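Local atomic coordinates of putative large adhesion protein (Lap) involved in biofilm formation (Marinobacter hydrocarbonoclasticus ATCC 49840, PDB entry 6M8M), a protein that binds glucose through a calcium ion in its PA14 domain, part of a large RTX adhesin thought to act in biofilm formation. Residues V133-D136 and D137-I141; G91-Q94 and S95-D99. One frame throughout, in Å; residues are numbered along the deposited sequence. Where two conformers were deposited one is given.

Contact 1 of 2, residues V133-D136 and D137-I141. With CA (calcium ion), chain E; BGC (beta-D-glucopyranose), chain B.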
ATOM      1  N   VAL A 133      -7.959  -4.378  -6.013  1.00  4.23           N
ATOM      2  CA  VAL A 133      -6.505  -4.280  -5.895  1.00  4.40           C
ATOM      3  C   VAL A 133      -5.854  -5.274  -6.837  1.00  4.25           C
ATOM      4  O   VAL A 133      -6.215  -6.453  -6.834  1.00  5.02           O
ATOM      5  CB  VAL A 133      -6.030  -4.548  -4.452  1.00  4.78           C
ATOM      6  CG1 VAL A 133      -4.509  -4.424  -4.356  1.00  4.98           C
ATOM      7  CG2 VAL A 133      -6.730  -3.616  -3.461  1.00  5.59           C
ATOM      8  N   ARG A 134      -4.886  -4.810  -7.612  1.00  4.80           N
ATOM      9  CA  ARG A 134      -4.005  -5.685  -8.364  1.00  4.65           C
ATOM     10  C   ARG A 134      -2.624  -5.575  -7.722  1.00  4.77           C
ATOM     11  O   ARG A 134      -2.076  -4.469  -7.609  1.00  5.45           O
ATOM     12  CB  ARG A 134      -3.931  -5.299  -9.835  1.00  6.17           C
ATOM     13  CG  ARG A 134      -3.022  -6.244 -10.630  1.00  5.65           C
ATOM     14  CD  ARG A 134      -3.155  -6.004 -12.120  1.00  7.66           C
ATOM     15  NE  ARG A 134      -2.347  -6.919 -12.920  1.00  7.99           N
ATOM     16  CZ  ARG A 134      -2.702  -8.152 -13.233  1.00  8.25           C
ATOM     17  NH1 ARG A 134      -3.842  -8.661 -12.812  1.00  8.54           N
ATOM     18  NH2 ARG A 134      -1.887  -8.888 -13.978  1.00 10.68           N
ATOM     19  N   ALA A 135      -2.067  -6.695  -7.273  1.00  4.79           N
ATOM     20  CA  ALA A 135      -0.802  -6.639  -6.559  1.00  4.64           C
ATOM     21  C   ALA A 135       0.015  -7.907  -6.756  1.00  4.52           C
ATOM     22  O   ALA A 135      -0.520  -8.997  -6.998  1.00  5.05           O
ATOM     23  CB  ALA A 135      -1.044  -6.426  -5.050  1.00  6.14           C
ATOM     24  N   ASP A 136       1.328  -7.729  -6.608  1.00  4.83           N
ATOM     25  CA  ASP A 136       2.333  -8.783  -6.424  1.00  4.28           C
ATOM     26  C   ASP A 136       3.269  -8.127  -5.416  1.00  4.02           C
ATOM     27  O   ASP A 136       3.906  -7.136  -5.770  1.00  4.75           O
ATOM     28  CB  ASP A 136       3.031  -9.060  -7.755  1.00  5.12           C
ATOM     29  CG  ASP A 136       4.260  -9.938  -7.622  1.00  4.77           C
ATOM     30  OD1 ASP A 136       4.810 -10.062  -6.512  1.00  5.21           O
ATOM     31  OD2 ASP A 136       4.693 -10.471  -8.674  1.00  5.75           O
ATOM     32  N   ASP A 137       3.333  -8.568  -4.157  1.00  3.97           N
ATOM     33  CA  ASP A 137       2.752  -9.769  -3.596  1.00  4.13           C
ATOM     34  C   ASP A 137       1.463  -9.475  -2.845  1.00  4.56           C
ATOM     35  O   ASP A 137       0.422  -9.319  -3.482  1.00  6.47           O
ATOM     36  CB  ASP A 137       3.803 -10.459  -2.715  1.00  4.07           C
ATOM     37  CG  ASP A 137       4.846 -11.160  -3.553  1.00  4.01           C
ATOM     38  OD1 ASP A 137       4.545 -12.278  -4.042  1.00  4.23           O
ATOM     39  OD2 ASP A 137       5.934 -10.564  -3.791  1.00  4.32           O
ATOM     40  N   GLY A 138       1.502  -9.448  -1.518  1.00  4.64           N
ATOM     41  CA  GLY A 138       0.310  -9.345  -0.710  1.00  4.77           C
ATOM     42  C   GLY A 138       0.042  -7.958  -0.159  1.00  4.02           C
ATOM     43  O   GLY A 138       0.843  -7.039  -0.283  1.00  4.34           O
ATOM     44  N   TYR A 139      -1.114  -7.847   0.486  1.00  3.83           N
ATOM     45  CA  TYR A 139      -1.544  -6.566   1.022  1.00  4.25           C
ATOM     46  C   TYR A 139      -2.739  -6.758   1.943  1.00  4.45           C
ATOM     47  O   TYR A 139      -3.429  -7.784   1.910  1.00  4.41           O
ATOM     48  CB  TYR A 139      -1.949  -5.565  -0.084  1.00  4.36           C
ATOM     49  CG  TYR A 139      -3.046  -6.127  -0.947  1.00  4.58           C
ATOM     50  CD1 TYR A 139      -2.741  -6.972  -1.994  1.00  5.05           C
ATOM     51  CD2 TYR A 139      -4.390  -5.891  -0.673  1.00  4.84           C
ATOM     52  CE1 TYR A 139      -3.720  -7.551  -2.764  1.00  4.86           C
ATOM     53  CE2 TYR A 139      -5.398  -6.488  -1.442  1.00  4.51           C
ATOM     54  CZ  TYR A 139      -5.045  -7.321  -2.484  1.00  5.11           C
ATOM     55  OH  TYR A 139      -6.031  -7.923  -3.251  1.00  5.40           O
ATOM     56  N   ARG A 140      -3.001  -5.723   2.739  1.00  4.13           N
ATOM     57  CA  ARG A 140      -4.239  -5.600   3.494  1.00  4.65           C
ATOM     58  C   ARG A 140      -4.634  -4.132   3.517  1.00  4.77           C
ATOM     59  O   ARG A 140      -3.779  -3.268   3.760  1.00  5.55           O
ATOM     60  CB  ARG A 140      -4.102  -6.103   4.928  1.00  6.10           C
ATOM     61  CG  ARG A 140      -5.418  -5.904   5.708  1.00  8.64           C
ATOM     62  CD  ARG A 140      -5.371  -6.463   7.098  1.00  9.53           C
ATOM     63  NE  ARG A 140      -5.395  -7.915   7.063  1.00  8.80           N
ATOM     64  CZ  ARG A 140      -5.193  -8.677   8.123  1.00 11.82           C
ATOM     65  NH1 ARG A 140      -4.931  -8.126   9.305  1.00 14.37           N
ATOM     66  NH2 ARG A 140      -5.223  -9.988   7.996  1.00 12.62           N
ATOM     67  N   ILE A 141      -5.912  -3.852   3.280  1.00  4.47           N
ATOM     68  CA  ILE A 141      -6.501  -2.527   3.449  1.00  4.62           C
ATOM     69  C   ILE A 141      -7.488  -2.588   4.605  1.00  4.45           C
ATOM     70  O   ILE A 141      -8.369  -3.451   4.632  1.00  5.05           O
ATOM     71  CB  ILE A 141      -7.235  -2.052   2.177  1.00  5.12           C
ATOM     72  CG1 ILE A 141      -6.316  -2.157   0.958  1.00  5.90           C
ATOM     73  CG2 ILE A 141      -7.783  -0.643   2.396  1.00  5.55           C
ATOM     74  CD1 ILE A 141      -6.889  -1.589  -0.316  1.00  6.93           C
TER
HETATM   75 CA    CA E 304       7.047 -10.310  -5.937  1.00  4.48          CA
HETATM   76  C2  BGC B 301       6.877 -12.991  -8.013  1.00  5.73           C
HETATM   77  C3  BGC B 301       6.359 -13.633  -9.258  1.00  7.97           C
HETATM   78  C4  BGC B 301       6.139 -15.111  -9.051  1.00  7.41           C
HETATM   79  C5  BGC B 301       5.229 -15.343  -7.853  1.00  8.26           C
HETATM   80  C6  BGC B 301       4.987 -16.786  -7.541  1.00  9.06           C
HETATM   81  C1  BGC B 301       5.937 -13.270  -6.853  1.00  5.97           C
HETATM   82  O1  BGC B 301       6.436 -12.738  -5.706  1.00  4.57           O
HETATM   83  O2  BGC B 301       6.993 -11.564  -8.114  1.00  5.81           O
HETATM   84  O3  BGC B 301       7.279 -13.413 -10.350  1.00 11.08           O
HETATM   85  O4  BGC B 301       5.485 -15.668 -10.190  1.00 12.34           O
HETATM   86  O5  BGC B 301       5.811 -14.724  -6.661  1.00  6.57           O
HETATM   87  O6  BGC B 301       6.188 -17.473  -7.298  1.00  8.81           O
HETATM   88  O   HOH W   1      -4.833  -9.227  -5.385  1.00  7.92           O
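Val-133 presses against the ring of Tyr-139, its CG1 lying over the centre of one face, 3.5 Å from the ring centroid and 13° off the normal, a CH-pi contact. The other methyl, CG2, lies beside the ring near Tyr-139 CE2 and meets Ile-141 CD1 tip to tip at 3.7 Å, while Leu-188 of strand 186-194 also packs on this valine. A water in the plane of the tyrosine ring, at its edge, joins the phenol to the backbone: it lies 2.8 Å from Tyr-139 OH and makes a weak bond to Val-133 O. The methyl of Ala-135, two residues on along the strand, approaches the same ring obliquely, CB lying 3.5 Å from Tyr-139 CD1. The ring can lean back over strand 128-136 because its CG stands between the backbone N and the carbonyl carbon (chi1 58°).

At Asp-136 the chain passes through a cis peptide bond into Asp-137, which sets the two carboxylates side by side, pointing the same way, with planes 74° apart. Each gives one oxygen to the calcium ion, Asp-136 OD1 at 2.3 Å and Asp-137 OD2 at 2.4 Å, and the metal probably offsets the repulsion between them. Their other oxygens reach the sugar: Asp-136 OD2 is 2.6 Å from glucose O2, and Asp-137 OD1 is equally near O1. Asp-137 is steadied further by the backbone N-H groups of Gln-155 and Gln-182, and with Gly-138 it forms a classic beta bulge opposite Trp-180. Asp-181, Gly-183 and Ala-185 complete the protein ligands of the metal, which also takes glucose O1 and O2 directly. A cis Asp-Asp pair joining calcium to vicinal hydroxyls is the hallmark of the sugar site in lectin-like PA14 domains.

Contact 2 of 2, residues G91-Q94 and S95-D99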
ATOM      1  N   GLY A  91      17.532   1.199  -7.349  1.00  6.46           N
ATOM      2  CA  GLY A  91      16.704   2.043  -8.180  1.00  6.95           C
ATOM      3  C   GLY A  91      15.271   1.599  -8.339  1.00  6.32           C
ATOM      4  O   GLY A  91      14.503   2.275  -9.024  1.00  7.12           O
ATOM      5  N   LYS A  92      14.871   0.488  -7.730  1.00  5.84           N
ATOM      6  CA  LYS A  92      13.587  -0.118  -8.082  1.00  5.60           C
ATOM      7  C   LYS A  92      12.394   0.568  -7.422  1.00  6.32           C
ATOM      8  O   LYS A  92      11.351   0.728  -8.065  1.00  6.48           O
ATOM      9  CB  LYS A  92      13.619  -1.630  -7.814  1.00  6.00           C
ATOM     10  CG  LYS A  92      14.560  -2.381  -8.747  1.00  7.14           C
ATOM     11  CD  LYS A  92      13.982  -2.436 -10.164  1.00  9.40           C
ATOM     12  CE  LYS A  92      14.964  -2.978 -11.189  1.00 14.16           C
ATOM     13  NZ  LYS A  92      15.585  -4.253 -10.788  1.00 21.47           N
ATOM     14  N   VAL A  93      12.504   1.003  -6.167  1.00  5.99           N
ATOM     15  CA  VAL A  93      11.364   1.684  -5.562  1.00  6.07           C
ATOM     16  C   VAL A  93      11.106   2.993  -6.298  1.00  5.33           C
ATOM     17  O   VAL A  93       9.952   3.401  -6.473  1.00  6.06           O
ATOM     18  CB  VAL A  93      11.516   1.877  -4.039  1.00  5.79           C
ATOM     19  CG1 VAL A  93      12.674   2.770  -3.677  1.00  7.67           C
ATOM     20  CG2 VAL A  93      10.215   2.427  -3.465  1.00  6.54           C
ATOM     21  N   GLN A  94      12.161   3.659  -6.773  1.00  5.85           N
ATOM     22  CA  GLN A  94      11.976   4.888  -7.534  1.00  6.13           C
ATOM     23  C   GLN A  94      11.172   4.614  -8.801  1.00  6.46           C
ATOM     24  O   GLN A  94      10.207   5.327  -9.102  1.00  7.66           O
ATOM     25  CB  GLN A  94      13.333   5.507  -7.862  1.00  7.87           C
ATOM     26  CG  GLN A  94      14.061   6.108  -6.667  1.00  6.86           C
ATOM     27  CD  GLN A  94      14.824   5.108  -5.819  1.00  6.23           C
ATOM     28  OE1 GLN A  94      14.990   3.944  -6.175  1.00  6.68           O
ATOM     29  NE2 GLN A  94      15.314   5.580  -4.687  1.00  7.36           N
ATOM     30  N   SER A  95      11.532   3.570  -9.544  0.60  5.70           N
ATOM     31  CA  SER A  95      10.766   3.229 -10.738  0.60  7.01           C
ATOM     32  C   SER A  95       9.343   2.812 -10.386  0.60  5.98           C
ATOM     33  O   SER A  95       8.382   3.210 -11.058  0.60  6.62           O
ATOM     34  CB  SER A  95      11.481   2.119 -11.502  0.60  7.93           C
ATOM     35  OG  SER A  95      12.749   2.555 -11.959  0.60  7.55           O
ATOM     36  N   PHE A  96       9.195   2.006  -9.330  1.00  5.47           N
ATOM     37  CA  PHE A  96       7.885   1.503  -8.910  1.00  5.23           C
ATOM     38  C   PHE A  96       6.903   2.620  -8.627  1.00  4.74           C
ATOM     39  O   PHE A  96       5.739   2.529  -9.024  1.00  5.08           O
ATOM     40  CB  PHE A  96       8.136   0.640  -7.664  1.00  5.07           C
ATOM     41  CG  PHE A  96       6.921   0.084  -6.949  1.00  5.18           C
ATOM     42  CD1 PHE A  96       6.351  -1.116  -7.347  1.00  5.36           C
ATOM     43  CD2 PHE A  96       6.468   0.674  -5.792  1.00  5.46           C
ATOM     44  CE1 PHE A  96       5.319  -1.681  -6.632  1.00  5.47           C
ATOM     45  CE2 PHE A  96       5.432   0.116  -5.066  1.00  5.82           C
ATOM     46  CZ  PHE A  96       4.869  -1.076  -5.492  1.00  6.47           C
ATOM     47  N   LEU A  97       7.344   3.661  -7.933  1.00  5.42           N
ATOM     48  CA  LEU A  97       6.451   4.722  -7.483  1.00  5.20           C
ATOM     49  C   LEU A  97       6.085   5.718  -8.579  1.00  5.47           C
ATOM     50  O   LEU A  97       5.258   6.607  -8.334  1.00  5.98           O
ATOM     51  CB  LEU A  97       7.071   5.455  -6.297  1.00  6.52           C
ATOM     52  CG  LEU A  97       7.135   4.681  -4.988  1.00  5.38           C
ATOM     53  CD1 LEU A  97       7.807   5.520  -3.909  1.00  6.91           C
ATOM     54  CD2 LEU A  97       5.777   4.209  -4.520  1.00  6.62           C
ATOM     55  N   LYS A  98       6.636   5.580  -9.783  1.00  6.09           N
ATOM     56  CA  LYS A  98       6.228   6.421 -10.918  1.00  6.35           C
ATOM     57  C   LYS A  98       6.358   7.887 -10.502  1.00  7.82           C
ATOM     58  O   LYS A  98       7.387   8.280  -9.942  1.00  7.26           O
ATOM     59  CB  LYS A  98       4.861   6.003 -11.451  1.00  7.23           C
ATOM     60  CG  LYS A  98       4.773   4.544 -11.875  1.00  6.67           C
ATOM     61  CD  LYS A  98       3.496   4.295 -12.670  1.00  8.64           C
ATOM     62  CE  LYS A  98       3.200   2.800 -12.859  1.00  8.69           C
ATOM     63  NZ  LYS A  98       4.212   2.116 -13.689  1.00 10.30           N
ATOM     64  N   ASP A  99       5.350   8.718 -10.725  1.00  7.32           N
ATOM     65  CA  ASP A  99       5.492  10.132 -10.415  1.00  8.27           C
ATOM     66  C   ASP A  99       5.597  10.397  -8.920  1.00  9.23           C
ATOM     67  O   ASP A  99       6.048  11.484  -8.526  1.00 13.21           O
ATOM     68  CB  ASP A  99       4.357  10.944 -11.019  1.00 10.69           C
ATOM     69  CG  ASP A  99       4.694  12.430 -11.092  1.00 20.52           C
ATOM     70  OD1 ASP A  99       5.802  12.768 -11.576  1.00 18.29           O
ATOM     71  OD2 ASP A  99       3.860  13.257 -10.670  1.00 26.46           O
TER
HETATM   72  O   HOH W   2      15.306   4.214 -10.796  1.00 17.49           O
HETATM   73  O   HOH W   3       9.755   7.065 -11.237  1.00 18.94           O
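The two segments form one continuous stretch around the short helix 92-96, entered from Gly-91 at the N-cap position and held by three successive i to i+4 backbone bonds. Ser-95 N donates to Gly-91 O at 3.3 Å, Phe-96 N to Lys-92 O at 2.8 Å and Leu-97 N to Val-93 O at 3.0 Å. A tighter turn follows, Lys-98 N bonding to Ser-95 O, and Lys-98 takes positive phi (54°) as the chain leaves the helix. Water bridges Gln-94 O to Lys-98 O, and a second water donates to Gly-91 O.

Val-93 and Leu-97, one turn apart, lie side by side and point the same way, CG2 of the valine 3.9 Å from CD1 of the leucine. The Phe-96 ring is carried away from the turn, with CG anti to the backbone N (chi1 175°), and packs against Tyr-80, Val-83 and Leu-188. On another side Gln-94 NE2 bonds to Asp-107, a ligand of a second calcium ion, placing this glutamine in that site's second shell. The arrangement is a short amphipathic helix, its apolar side chains packed on strands 79-83 and 186-194 of the PA14 fold and on the neighbouring loops at Leu-104 and Pro-108.

Overall arrangement
Contact 2 comes first along the chain and contact 1 follows, both within the PA14 domain, their centres about 17 Å apart and their nearest atoms about 6 Å apart without touching. They are joined through strand 186-194: it pairs with strand 128-136 of contact 1, and its Leu-188 meets side chains of both contacts. Contact 1 spans the two antiparallel sheets, passing from strand 128-136 in one to strand 139-143 in the other, and lies deep in the fold. Contact 2, the helix 92-96, sits farther out. One contact supplies ligands to the sugar-binding calcium, while the other lies, through Gln-94, beside a separate calcium site.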